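Local coordinates for glycoside hydrolase family 16 protein (Akkermansia muciniphila, PDB 6T2N) that probably cleaves internal beta-galactosidic linkages of mucin O-glycans as an endo-acting O-glycanase, helping a human gut bacterium to start mucin breakdown, at residues K108-N113 with T125-Y130; G81-Y86 with E281-D286; V101-F106 with P291-I296; S132-T137 with I270-V275. All blocks are in the same frame, centred on the assembly; numbering follows the deposited sequence.

In the fold
From the N terminus, 81-86 opens interaction 2 and 101-106 opens interaction 3. The chain then completes interaction 1, where 108-113 meets 125-130 after a short excursion that includes helix 120-123. Segment 132-137 opens interaction 4, closed by 270-275; 281-286 next closes interaction 2 and 291-296 closes interaction 3. Interactions 2 and 3 therefore cross, while interactions 1 and 4 follow each other in series within both. Strand 127-136 serves interactions 1 and 4, in one sheet of the sandwich; interaction 3 belongs to the other. Interaction 2 joins the run into strand 85-86 to the loop between strands 267-275 and 292-302, by which the chain passes from one sheet to the other.

Interaction 1: residues K108-N113 with T125-Y130; sequences KFANVN and TKFMPY
Lys-108 stretches across the ring of Phe-127 beside a short antiparallel ladder. Its CG stands anti to the backbone N (chi1 178°) and the chain beyond is fully extended, a course that carries the ammonium over the aromatic face. CB starts 4.1 Å from the carbonyl oxygen of Met-128. CG comes next, 4.0 Å from CB of Phe-127, and CD carries the chain on to CE, which rests 3.7 Å from Phe-127 CG over the ring, displaced toward its rim, in a CH-pi contact. The tip, NZ, lies 4.8 Å from the centroid of the Phe-127 ring and 16° from its normal, a cation-pi contact. The methyl of Ala-110 meets the same ring, its CB 3.9 Å from Phe-127 CE1; being small, it lets the ring lie close to the Ala-110 backbone. Phe-109 and Met-128, whose side chains point to the other face of the ladder, form the hydrogen-bonded pair, with Phe-109 N 3.0 Å from Met-128 O.

Just past the last paired residues, Asn-111 adds two more bonds. Its backbone N bonds to Lys-126 O at 2.8 Å, and its amide donates from ND2 to Thr-125 O, also at 2.8 Å. This second bond is nearly straight (168°), with the acceptor in the amide plane and the donor in the carbonyl plane. Because OD1 accepts from the backbone N of Val-76, both ends of the buried amide are engaged and its rotation is fixed. The contact thus combines two chemistries: a long aliphatic cation and an aromatic ring shelter each other at the surface, while an asparagine satisfies backbone groups where regular strand pairing stops.

Interaction 2: residues G81-Y86 with E281-D286; sequences GSQQTY and EKAPKD
The amide of Gln-83 meets the backbone of Ala-283 through two hydrogen bonds, one to its N-H and one to its carbonyl. Ala-283 N donates to Gln-83 OE1 at 2.8 Å, lying in the carbonyl plane on a lone pair, and Gln-83 NE2 donates to Ala-283 O at 3.1 Å, tilted 19° from the amide plane. Glutamine suits the place because one flat group supplies both an acceptor and a donor. With an alanine in place of Gln-83, the N-H and C=O of Ala-283 would probably lose these partners and the loop would be freer to shift.

Lys-282 returns the grip from the other segment. Its chain bends at chi2 (-110°) and chi3 (-61°), which brings NZ to 2.7 Å from Gly-81 O. On the way CE passes 4.1 Å from Gln-83 CG, so the two side chains cross and the aliphatic part of each partly covers the other. Ala-283 turns its methyl toward Gln-83, with CB 3.4 Å from OE1; it also packs on Tyr-130 and Val-275, a buried place that suits a small side chain.

In the next shell, backbone bonds from Gly-81 to Gly-277 and from Gln-83 to Val-275 hold the first segment in place. Strand 127-136 contributes Tyr-130, whose hydroxyl bonds to Pro-284 O. The contact thus joins the run into strand 85-86 to the loop that leaves strand 267-275 for strand 292-302.

Interaction 3: residues V101-F106 with P291-I296; sequences VLETHF and PVKFLI
Leu-102 and Phe-294 bond reciprocally through N and O, as do Thr-104 and Val-292, in an antiparallel ladder whose strand axes lie 4.6 Å apart at 164°. Between these hydrogen-bonded pairs, Glu-103 faces Lys-293 in a non-hydrogen-bonded one.

The two charged chains run side by side: Glu-103 OE2 sits 3.2 Å from Lys-293 CE but 4.4 Å from NZ, beyond a salt bridge. Each charge has a mate elsewhere, Glu-103 OE1 with Arg-94 and Lys-293 NZ with Glu-96. Replacing Glu-103 by an alanine would probably leave Arg-94 without this carboxylate and open a gap along the lysine chain. On the same face, Val-101 CG2 touches Leu-295 CD2 at 3.7 Å. At the end of the ladder, Pro-291, which follows a cis peptide, sets CG 3.6 Å from His-105 ND1, while His-105 NE2 bonds to Lys-91 O.

The other face is mostly apolar, Thr-104 with its bond to Ser-132 being the exception. Leu-102 CD1 lies 4.0 Å from both Phe-294 CD2 and Ile-296 CD1, and the Phe-294 ring reaches Pro-162 and Ile-164 of the facing sheet. One face bearing the charged pair with Val-101 and Leu-295, the other packed on a second sheet, fits the beta-jelly-roll sandwich of family 16 glycoside hydrolases.

Interaction 4: residues S132-T137 with I270-V275; sequences SGSVTT and ILNSAV
Val-135 and Leu-271 cross on one face of an antiparallel strand pair, with Val-135 CG2 3.6 Å from Leu-271 CB. Their backbones bond twice, N to O in each direction, and the branched aliphatic chains face the other sheet, where Leu-100 and Val-299 meet them.

The reverse face is more polar. Ser-134 and Asn-272 form a non-hydrogen-bonded pair, with Ser-134 OG 3.2 Å from Asn-272 CB. The asparagine CG lies between its own backbone N and carbonyl carbon (chi1 78°), a torsion that turns the amide away from the serine. Its OD1 accepts from Trp-165 NE1 and its ND2 bonds weakly to Tyr-86, while Ser-134 OG bonds to Glu-73. Ile-270 closes the row, its CG2 3.7 Å from the same serine oxygen.

At the other end, Ser-132 OG reaches the carbonyl oxygen of Ser-273 at 2.8 Å, though Thr-104 OG1 also lies within bonding distance and the proton cannot be assigned. Beside it, Ser-273 N bonds weakly to Gly-133 O at 3.3 Å. Serine suits this buried end, being small and able to hydrogen-bond. Ser-134 and Asn-272 thus find polar partners beyond the pair, on the face that in family 16 enzymes probably lines the substrate cleft, while Val-135 and Leu-271, with the serines at the end, pack between the sheets.

Interaction 1: residues K108-N113 with T125-Y130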
loop_
_atom_site.group_PDB
_atom_site.type_symbol
_atom_site.label_atom_id
_atom_site.label_comp_id
_atom_site.label_asym_id
_atom_site.label_seq_id
_atom_site.Cartn_x
_atom_site.Cartn_y
_atom_site.Cartn_z
ATOM N N LYS A 108 -20.580 10.679 8.964
ATOM C CA LYS A 108 -19.823 11.762 9.628
ATOM C C LYS A 108 -19.280 11.203 10.931
ATOM O O LYS A 108 -20.061 10.623 11.690
ATOM C CB LYS A 108 -20.729 12.959 9.872
ATOM C CG LYS A 108 -20.088 14.133 10.589
ATOM C CD LYS A 108 -21.032 15.291 10.638
ATOM C CE LYS A 108 -20.547 16.419 11.511
ATOM N NZ LYS A 108 -21.645 17.388 11.748
ATOM N N PHE A 109 -17.997 11.401 11.186
ATOM C CA PHE A 109 -17.284 10.691 12.276
ATOM C C PHE A 109 -16.071 11.515 12.688
ATOM O O PHE A 109 -15.398 12.068 11.807
ATOM C CB PHE A 109 -16.908 9.283 11.813
ATOM C CG PHE A 109 -16.439 8.342 12.889
ATOM C CD1 PHE A 109 -15.100 8.261 13.224
ATOM C CD2 PHE A 109 -17.329 7.503 13.545
ATOM C CE1 PHE A 109 -14.652 7.357 14.182
ATOM C CE2 PHE A 109 -16.879 6.607 14.509
ATOM C CZ PHE A 109 -15.532 6.513 14.808
ATOM N N ALA A 110 -15.845 11.630 13.997
ATOM C CA ALA A 110 -14.821 12.536 14.561
ATOM C C ALA A 110 -13.428 11.999 14.211
ATOM O O ALA A 110 -13.258 10.767 14.198
ATOM C CB ALA A 110 -15.026 12.701 16.036
ATOM N N ASN A 111 -12.512 12.903 13.853
ATOM C CA ASN A 111 -11.096 12.623 13.505
ATOM C C ASN A 111 -10.282 12.462 14.812
ATOM O O ASN A 111 -9.956 13.469 15.442
ATOM C CB ASN A 111 -10.661 13.752 12.557
ATOM C CG ASN A 111 -9.169 13.950 12.359
ATOM O OD1 ASN A 111 -8.370 13.001 12.475
ATOM N ND2 ASN A 111 -8.797 15.184 12.028
ATOM N N VAL A 112 -9.955 11.239 15.230
ATOM C CA VAL A 112 -9.193 10.973 16.496
ATOM C C VAL A 112 -7.948 11.860 16.566
ATOM O O VAL A 112 -7.395 11.947 17.652
ATOM C CB VAL A 112 -8.766 9.499 16.677
ATOM C CG1 VAL A 112 -9.926 8.613 17.071
ATOM C CG2 VAL A 112 -8.080 8.897 15.451
ATOM N N ASN A 113 -7.470 12.419 15.449
ATOM C CA ASN A 113 -6.288 13.329 15.403
ATOM C C ASN A 113 -6.767 14.793 15.406
ATOM O O ASN A 113 -5.957 15.672 15.203
ATOM C CB ASN A 113 -5.372 12.955 14.243
ATOM C CG ASN A 113 -5.071 11.472 14.252
ATOM O OD1 ASN A 113 -4.768 10.910 15.299
ATOM N ND2 ASN A 113 -5.207 10.809 13.111
ATOM N N THR A 125 -9.406 19.726 11.470
ATOM C CA THR A 125 -10.574 19.076 10.806
ATOM C C THR A 125 -11.297 18.251 11.863
ATOM O O THR A 125 -10.798 17.168 12.166
ATOM C CB THR A 125 -10.143 18.255 9.569
ATOM O OG1 THR A 125 -9.477 19.158 8.689
ATOM C CG2 THR A 125 -11.285 17.585 8.821
ATOM N N LYS A 126 -12.379 18.750 12.452
ATOM C CA LYS A 126 -12.992 18.040 13.604
ATOM C C LYS A 126 -13.500 16.691 13.098
ATOM O O LYS A 126 -13.068 15.641 13.601
ATOM C CB LYS A 126 -14.082 18.871 14.285
ATOM C CG LYS A 126 -14.358 18.467 15.733
ATOM C CD LYS A 126 -15.201 19.463 16.559
ATOM C CE LYS A 126 -15.343 19.072 18.022
ATOM N NZ LYS A 126 -16.760 19.075 18.455
ATOM N N PHE A 127 -14.382 16.744 12.112
ATOM C CA PHE A 127 -15.139 15.589 11.564
ATOM C C PHE A 127 -14.762 15.361 10.104
ATOM O O PHE A 127 -14.376 16.317 9.417
ATOM C CB PHE A 127 -16.645 15.865 11.638
ATOM C CG PHE A 127 -17.215 15.928 13.027
ATOM C CD1 PHE A 127 -17.580 14.769 13.701
ATOM C CD2 PHE A 127 -17.405 17.148 13.658
ATOM C CE1 PHE A 127 -18.133 14.836 14.974
ATOM C CE2 PHE A 127 -17.960 17.215 14.928
ATOM C CZ PHE A 127 -18.332 16.059 15.579
ATOM N N MET A 128 -14.892 14.125 9.634
ATOM C CA MET A 128 -14.847 13.784 8.195
ATOM C C MET A 128 -16.210 13.224 7.837
ATOM O O MET A 128 -16.799 12.585 8.698
ATOM C CB MET A 128 -13.754 12.746 7.944
ATOM C CG MET A 128 -12.348 13.357 7.854
ATOM S SD MET A 128 -12.204 14.445 6.439
ATOM C CE MET A 128 -10.524 14.085 5.947
ATOM N N PRO A 129 -16.784 13.436 6.622
ATOM C CA PRO A 129 -17.890 12.585 6.161
ATOM C C PRO A 129 -17.123 11.278 5.940
ATOM O O PRO A 129 -15.894 11.354 6.000
ATOM C CB PRO A 129 -18.387 13.297 4.895
ATOM C CG PRO A 129 -17.175 14.022 4.362
ATOM C CD PRO A 129 -16.329 14.365 5.571
ATOM N N TYR A 130 -17.705 10.144 5.593
ATOM C CA TYR A 130 -16.809 8.977 5.127
ATOM C C TYR A 130 -15.711 8.435 6.104
ATOM O O TYR A 130 -14.747 9.060 6.473
ATOM C CB TYR A 130 -15.937 9.195 3.868
ATOM C CG TYR A 130 -16.753 9.366 2.605
ATOM C CD1 TYR A 130 -17.466 8.287 2.009
ATOM C CD2 TYR A 130 -17.042 10.638 2.177
ATOM C CE1 TYR A 130 -18.383 8.471 0.957
ATOM C CE2 TYR A 130 -17.968 10.843 1.137
ATOM C CZ TYR A 130 -18.637 9.760 0.527
ATOM O OH TYR A 130 -19.502 10.077 -0.482
#

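Interaction 2: residues G81-Y86 with E281-D286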
loop_
_atom_site.group_PDB
_atom_site.type_symbol
_atom_site.label_atom_id
_atom_site.label_comp_id
_atom_site.label_asym_id
_atom_site.label_seq_id
_atom_site.Cartn_x
_atom_site.Cartn_y
_atom_site.Cartn_z
ATOM N N GLY A 81 -6.900 16.519 0.411
ATOM C CA GLY A 81 -8.086 16.444 -0.460
ATOM C C GLY A 81 -8.989 15.266 -0.126
ATOM O O GLY A 81 -10.130 15.252 -0.599
ATOM N N SER A 82 -8.530 14.323 0.695
ATOM C CA SER A 82 -9.276 13.124 1.141
ATOM C C SER A 82 -10.521 13.520 1.915
ATOM O O SER A 82 -10.571 14.648 2.434
ATOM C CB SER A 82 -8.385 12.289 1.993
ATOM O OG SER A 82 -8.301 12.820 3.314
ATOM N N GLN A 83 -11.506 12.630 1.957
ATOM C CA GLN A 83 -12.843 12.896 2.551
ATOM C C GLN A 83 -13.125 11.911 3.679
ATOM O O GLN A 83 -14.248 11.994 4.223
ATOM C CB GLN A 83 -13.957 12.700 1.531
ATOM C CG GLN A 83 -14.083 13.788 0.482
ATOM C CD GLN A 83 -14.814 13.276 -0.736
ATOM O OE1 GLN A 83 -14.468 12.273 -1.314
ATOM N NE2 GLN A 83 -15.852 13.937 -1.160
ATOM N N GLN A 84 -12.219 10.969 3.967
ATOM C CA GLN A 84 -12.475 9.893 4.959
ATOM C C GLN A 84 -11.578 10.040 6.194
ATOM O O GLN A 84 -10.485 10.615 6.064
ATOM C CB GLN A 84 -12.267 8.513 4.346
ATOM C CG GLN A 84 -10.850 7.987 4.519
ATOM C CD GLN A 84 -9.847 8.625 3.585
ATOM O OE1 GLN A 84 -10.183 9.407 2.677
ATOM N NE2 GLN A 84 -8.588 8.256 3.785
ATOM N N THR A 85 -12.064 9.492 7.331
ATOM C CA THR A 85 -11.307 9.174 8.586
ATOM C C THR A 85 -11.287 7.651 8.766
ATOM O O THR A 85 -12.207 6.985 8.292
ATOM C CB THR A 85 -11.874 9.912 9.800
ATOM O OG1 THR A 85 -10.934 9.771 10.854
ATOM C CG2 THR A 85 -13.189 9.362 10.263
ATOM N N TYR A 86 -10.235 7.124 9.382
ATOM C CA TYR A 86 -9.886 5.678 9.375
ATOM C C TYR A 86 -10.215 5.048 10.736
ATOM O O TYR A 86 -9.797 5.626 11.760
ATOM C CB TYR A 86 -8.385 5.521 9.060
ATOM C CG TYR A 86 -7.986 5.559 7.603
ATOM C CD1 TYR A 86 -8.752 4.957 6.623
ATOM C CD2 TYR A 86 -6.774 6.089 7.226
ATOM C CE1 TYR A 86 -8.371 4.966 5.301
ATOM C CE2 TYR A 86 -6.374 6.118 5.912
ATOM C CZ TYR A 86 -7.178 5.562 4.939
ATOM O OH TYR A 86 -6.787 5.596 3.624
ATOM N N GLU A 281 -11.778 12.383 -8.447
ATOM C CA GLU A 281 -13.215 12.577 -8.167
ATOM C C GLU A 281 -13.456 12.553 -6.646
ATOM O O GLU A 281 -13.041 11.618 -5.927
ATOM C CB GLU A 281 -14.029 11.462 -8.837
ATOM C CG GLU A 281 -14.546 11.835 -10.218
ATOM C CD GLU A 281 -15.287 10.692 -10.869
ATOM O OE1 GLU A 281 -15.352 9.618 -10.251
ATOM O OE2 GLU A 281 -15.777 10.878 -11.992
ATOM N N LYS A 282 -14.186 13.514 -6.142
ATOM C CA LYS A 282 -14.593 13.440 -4.721
ATOM C C LYS A 282 -15.889 12.609 -4.671
ATOM O O LYS A 282 -16.631 12.568 -5.642
ATOM C CB LYS A 282 -14.529 14.867 -4.159
ATOM C CG LYS A 282 -13.171 15.544 -4.429
ATOM C CD LYS A 282 -12.278 15.779 -3.218
ATOM C CE LYS A 282 -12.966 16.706 -2.212
ATOM N NZ LYS A 282 -12.176 17.009 -0.985
ATOM N N ALA A 283 -16.069 11.825 -3.628
ATOM C CA ALA A 283 -17.287 11.037 -3.392
ATOM C C ALA A 283 -18.498 11.965 -3.189
ATOM O O ALA A 283 -18.352 13.103 -2.777
ATOM C CB ALA A 283 -17.016 10.176 -2.199
ATOM N N PRO A 284 -19.754 11.575 -3.490
ATOM C CA PRO A 284 -20.856 12.546 -3.472
ATOM C C PRO A 284 -21.132 13.158 -2.093
ATOM O O PRO A 284 -20.924 12.492 -1.155
ATOM C CB PRO A 284 -22.063 11.725 -3.925
ATOM C CG PRO A 284 -21.447 10.552 -4.683
ATOM C CD PRO A 284 -20.184 10.228 -3.913
ATOM N N LYS A 285 -21.591 14.405 -2.033
ATOM C CA LYS A 285 -21.881 15.137 -0.769
ATOM C C LYS A 285 -22.848 14.297 0.080
ATOM O O LYS A 285 -22.751 14.369 1.306
ATOM C CB LYS A 285 -22.473 16.528 -1.053
ATOM C CG LYS A 285 -22.030 17.595 -0.051
ATOM C CD LYS A 285 -22.958 18.793 0.193
ATOM C CE LYS A 285 -22.503 19.600 1.400
ATOM N NZ LYS A 285 -23.033 20.984 1.374
ATOM N N ASP A 286 -23.711 13.501 -0.568
ATOM C CA ASP A 286 -24.839 12.737 0.028
ATOM C C ASP A 286 -24.508 11.235 0.195
ATOM O O ASP A 286 -25.395 10.516 0.678
ATOM C CB ASP A 286 -26.066 12.932 -0.857
ATOM C CG ASP A 286 -26.027 12.249 -2.218
ATOM O OD1 ASP A 286 -24.953 11.890 -2.707
ATOM O OD2 ASP A 286 -27.094 12.084 -2.785
#

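Interaction 3: residues V101-F106 with P291-I296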
loop_
_atom_site.group_PDB
_atom_site.type_symbol
_atom_site.label_atom_id
_atom_site.label_comp_id
_atom_site.label_asym_id
_atom_site.label_seq_id
_atom_site.Cartn_x
_atom_site.Cartn_y
_atom_site.Cartn_z
ATOM N N VAL A 101 -11.869 -7.425 4.738
ATOM C CA VAL A 101 -12.885 -6.490 4.198
ATOM C C VAL A 101 -12.531 -5.100 4.742
ATOM O O VAL A 101 -12.559 -4.929 6.000
ATOM C CB VAL A 101 -14.305 -6.954 4.587
ATOM C CG1 VAL A 101 -15.398 -6.102 3.962
ATOM C CG2 VAL A 101 -14.506 -8.403 4.217
ATOM N N LEU A 102 -12.189 -4.154 3.856
ATOM C CA LEU A 102 -12.067 -2.730 4.219
ATOM C C LEU A 102 -13.239 -2.009 3.583
ATOM O O LEU A 102 -13.302 -1.967 2.332
ATOM C CB LEU A 102 -10.761 -2.196 3.661
ATOM C CG LEU A 102 -9.503 -2.962 4.054
ATOM C CD1 LEU A 102 -8.278 -2.426 3.301
ATOM C CD2 LEU A 102 -9.311 -2.883 5.553
ATOM N N GLU A 103 -14.145 -1.511 4.430
ATOM C CA GLU A 103 -15.513 -1.111 4.029
ATOM C C GLU A 103 -15.873 0.363 4.433
ATOM O O GLU A 103 -15.602 0.793 5.516
ATOM C CB GLU A 103 -16.575 -1.947 4.697
ATOM C CG GLU A 103 -17.927 -1.469 4.232
ATOM C CD GLU A 103 -19.051 -2.395 4.556
ATOM O OE1 GLU A 103 -19.057 -2.728 5.708
ATOM O OE2 GLU A 103 -19.842 -2.759 3.632
ATOM N N THR A 104 -16.184 1.101 3.338
ATOM C CA THR A 104 -16.130 2.587 3.264
ATOM C C THR A 104 -17.576 3.009 3.314
ATOM O O THR A 104 -18.385 2.469 2.523
ATOM C CB THR A 104 -15.347 3.108 2.046
ATOM O OG1 THR A 104 -13.998 2.599 2.054
ATOM C CG2 THR A 104 -15.343 4.615 2.019
ATOM N N HIS A 105 -17.881 3.828 4.305
ATOM C CA HIS A 105 -19.261 4.225 4.667
ATOM C C HIS A 105 -19.317 5.740 4.652
ATOM O O HIS A 105 -18.518 6.335 5.398
ATOM C CB HIS A 105 -19.652 3.785 6.087
ATOM C CG HIS A 105 -19.703 2.325 6.297
ATOM N ND1 HIS A 105 -20.807 1.610 5.993
ATOM C CD2 HIS A 105 -18.790 1.457 6.787
ATOM C CE1 HIS A 105 -20.580 0.342 6.277
ATOM N NE2 HIS A 105 -19.357 0.219 6.776
ATOM N N PHE A 106 -20.238 6.312 3.882
ATOM C CA PHE A 106 -20.663 7.720 4.036
ATOM C C PHE A 106 -21.235 7.864 5.456
ATOM O O PHE A 106 -22.292 7.347 5.695
ATOM C CB PHE A 106 -21.673 8.076 2.955
ATOM C CG PHE A 106 -22.262 9.432 3.164
ATOM C CD1 PHE A 106 -21.553 10.553 2.777
ATOM C CD2 PHE A 106 -23.487 9.588 3.803
ATOM C CE1 PHE A 106 -22.094 11.818 2.991
ATOM C CE2 PHE A 106 -24.009 10.852 4.021
ATOM C CZ PHE A 106 -23.306 11.964 3.624
ATOM N N PRO A 291 -22.558 2.024 1.071
ATOM C CA PRO A 291 -21.208 1.545 1.333
ATOM C C PRO A 291 -20.564 0.784 0.172
ATOM O O PRO A 291 -21.190 0.411 -0.783
ATOM C CB PRO A 291 -21.391 0.559 2.508
ATOM C CG PRO A 291 -22.744 0.881 3.037
ATOM C CD PRO A 291 -23.525 1.194 1.779
ATOM N N VAL A 292 -19.282 0.534 0.322
ATOM C CA VAL A 292 -18.490 -0.130 -0.730
ATOM C C VAL A 292 -17.431 -0.904 0.045
ATOM O O VAL A 292 -17.149 -0.466 1.223
ATOM C CB VAL A 292 -18.068 0.999 -1.679
ATOM C CG1 VAL A 292 -16.596 1.042 -1.994
ATOM C CG2 VAL A 292 -18.918 0.964 -2.920
ATOM N N LYS A 293 -16.981 -2.036 -0.525
ATOM C CA LYS A 293 -15.967 -2.956 0.082
ATOM C C LYS A 293 -14.687 -3.149 -0.776
ATOM O O LYS A 293 -14.754 -3.254 -1.995
ATOM C CB LYS A 293 -16.644 -4.306 0.306
ATOM C CG LYS A 293 -17.770 -4.322 1.313
ATOM C CD LYS A 293 -18.350 -5.715 1.554
ATOM C CE LYS A 293 -19.726 -5.666 2.200
ATOM N NZ LYS A 293 -20.243 -7.019 2.528
ATOM N N PHE A 294 -13.553 -3.307 -0.125
ATOM C CA PHE A 294 -12.271 -3.703 -0.762
ATOM C C PHE A 294 -11.942 -5.041 -0.110
ATOM O O PHE A 294 -11.875 -5.055 1.173
ATOM C CB PHE A 294 -11.180 -2.634 -0.547
ATOM C CG PHE A 294 -9.814 -2.823 -1.158
ATOM C CD1 PHE A 294 -9.610 -3.540 -2.318
ATOM C CD2 PHE A 294 -8.730 -2.139 -0.638
ATOM C CE1 PHE A 294 -8.357 -3.621 -2.918
ATOM C CE2 PHE A 294 -7.480 -2.219 -1.233
ATOM C CZ PHE A 294 -7.293 -2.995 -2.352
ATOM N N LEU A 295 -11.847 -6.101 -0.929
ATOM C CA LEU A 295 -11.636 -7.477 -0.442
ATOM C C LEU A 295 -10.209 -7.892 -0.759
ATOM O O LEU A 295 -9.831 -7.846 -1.965
ATOM C CB LEU A 295 -12.645 -8.386 -1.140
ATOM C CG LEU A 295 -14.096 -7.962 -0.939
ATOM C CD1 LEU A 295 -15.039 -8.925 -1.611
ATOM C CD2 LEU A 295 -14.419 -7.839 0.545
ATOM N N ILE A 296 -9.443 -8.291 0.256
ATOM C CA ILE A 296 -8.103 -8.910 0.022
ATOM C C ILE A 296 -8.248 -10.402 0.302
ATOM O O ILE A 296 -8.430 -10.775 1.492
ATOM C CB ILE A 296 -7.008 -8.278 0.904
ATOM C CG1 ILE A 296 -6.752 -6.826 0.537
ATOM C CG2 ILE A 296 -5.748 -9.090 0.833
ATOM C CD1 ILE A 296 -7.524 -5.870 1.377
#

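Interaction 4: residues S132-T137 with I270-V275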
loop_
_atom_site.group_PDB
_atom_site.type_symbol
_atom_site.label_atom_id
_atom_site.label_comp_id
_atom_site.label_asym_id
_atom_site.label_seq_id
_atom_site.Cartn_x
_atom_site.Cartn_y
_atom_site.Cartn_z
ATOM N N SER A 132 -13.495 4.705 6.635
ATOM C CA SER A 132 -13.039 3.534 5.863
ATOM C C SER A 132 -12.035 2.804 6.744
ATOM O O SER A 132 -11.854 3.269 7.920
ATOM C CB SER A 132 -12.495 3.964 4.503
ATOM O OG SER A 132 -12.238 2.834 3.662
ATOM N N GLY A 133 -11.367 1.792 6.174
ATOM C CA GLY A 133 -10.288 1.030 6.863
ATOM C C GLY A 133 -8.919 1.086 6.177
ATOM O O GLY A 133 -8.840 1.146 4.950
ATOM N N SER A 134 -7.883 0.992 6.990
ATOM C CA SER A 134 -6.467 0.941 6.587
ATOM C C SER A 134 -5.766 0.067 7.623
ATOM O O SER A 134 -5.963 0.331 8.864
ATOM C CB SER A 134 -5.840 2.332 6.497
ATOM O OG SER A 134 -4.495 2.264 6.039
ATOM N N VAL A 135 -5.029 -0.938 7.145
ATOM C CA VAL A 135 -4.129 -1.782 7.980
ATOM C C VAL A 135 -2.689 -1.529 7.554
ATOM O O VAL A 135 -2.443 -1.334 6.350
ATOM C CB VAL A 135 -4.476 -3.280 7.885
ATOM C CG1 VAL A 135 -5.742 -3.600 8.647
ATOM C CG2 VAL A 135 -4.563 -3.770 6.449
ATOM N N THR A 136 -1.772 -1.623 8.502
ATOM C CA THR A 136 -0.344 -1.327 8.268
ATOM C C THR A 136 0.457 -2.400 8.985
ATOM O O THR A 136 0.050 -2.802 10.119
ATOM C CB THR A 136 -0.032 0.086 8.766
ATOM O OG1 THR A 136 1.378 0.313 8.689
ATOM C CG2 THR A 136 -0.539 0.305 10.183
ATOM N N THR A 137 1.555 -2.826 8.377
ATOM C CA THR A 137 2.479 -3.776 9.031
ATOM C C THR A 137 3.560 -2.979 9.765
ATOM O O THR A 137 4.456 -3.612 10.308
ATOM C CB THR A 137 2.978 -4.814 8.020
ATOM O OG1 THR A 137 3.993 -4.260 7.175
ATOM C CG2 THR A 137 1.834 -5.378 7.196
ATOM N N ILE A 270 0.865 -1.489 3.514
ATOM C CA ILE A 270 -0.441 -0.835 3.780
ATOM C C ILE A 270 -1.475 -1.333 2.791
ATOM O O ILE A 270 -1.174 -1.271 1.563
ATOM C CB ILE A 270 -0.341 0.671 3.639
ATOM C CG1 ILE A 270 0.652 1.246 4.630
ATOM C CG2 ILE A 270 -1.716 1.239 3.822
ATOM C CD1 ILE A 270 0.609 2.757 4.663
ATOM N N LEU A 271 -2.639 -1.715 3.337
ATOM C CA LEU A 271 -3.882 -2.041 2.588
ATOM C C LEU A 271 -4.953 -1.048 3.039
ATOM O O LEU A 271 -5.198 -0.965 4.234
ATOM C CB LEU A 271 -4.248 -3.486 2.904
ATOM C CG LEU A 271 -3.112 -4.499 2.760
ATOM C CD1 LEU A 271 -3.584 -5.882 3.127
ATOM C CD2 LEU A 271 -2.601 -4.538 1.350
ATOM N N ASN A 272 -5.524 -0.267 2.139
ATOM C CA ASN A 272 -6.435 0.827 2.544
ATOM C C ASN A 272 -7.377 1.188 1.375
ATOM O O ASN A 272 -7.041 0.882 0.190
ATOM C CB ASN A 272 -5.641 2.016 3.082
ATOM C CG ASN A 272 -5.050 2.812 1.943
ATOM O OD1 ASN A 272 -4.047 2.423 1.383
ATOM N ND2 ASN A 272 -5.743 3.826 1.467
ATOM N N SER A 273 -8.559 1.733 1.704
ATOM C CA SER A 273 -9.423 2.505 0.787
ATOM C C SER A 273 -9.497 3.930 1.321
ATOM O O SER A 273 -10.056 4.145 2.419
ATOM C CB SER A 273 -10.767 1.917 0.655
ATOM O OG SER A 273 -10.707 0.669 -0.002
ATOM N N ALA A 274 -8.938 4.868 0.576
ATOM C CA ALA A 274 -9.189 6.296 0.806
ATOM C C ALA A 274 -10.426 6.714 0.014
ATOM O O ALA A 274 -10.967 5.873 -0.705
ATOM C CB ALA A 274 -8.001 7.115 0.417
ATOM N N VAL A 275 -10.860 7.955 0.225
ATOM C CA VAL A 275 -12.007 8.599 -0.453
ATOM C C VAL A 275 -11.477 9.964 -0.881
ATOM O O VAL A 275 -10.714 10.582 -0.093
ATOM C CB VAL A 275 -13.244 8.669 0.469
ATOM C CG1 VAL A 275 -14.450 9.220 -0.244
ATOM C CG2 VAL A 275 -13.597 7.317 1.024
#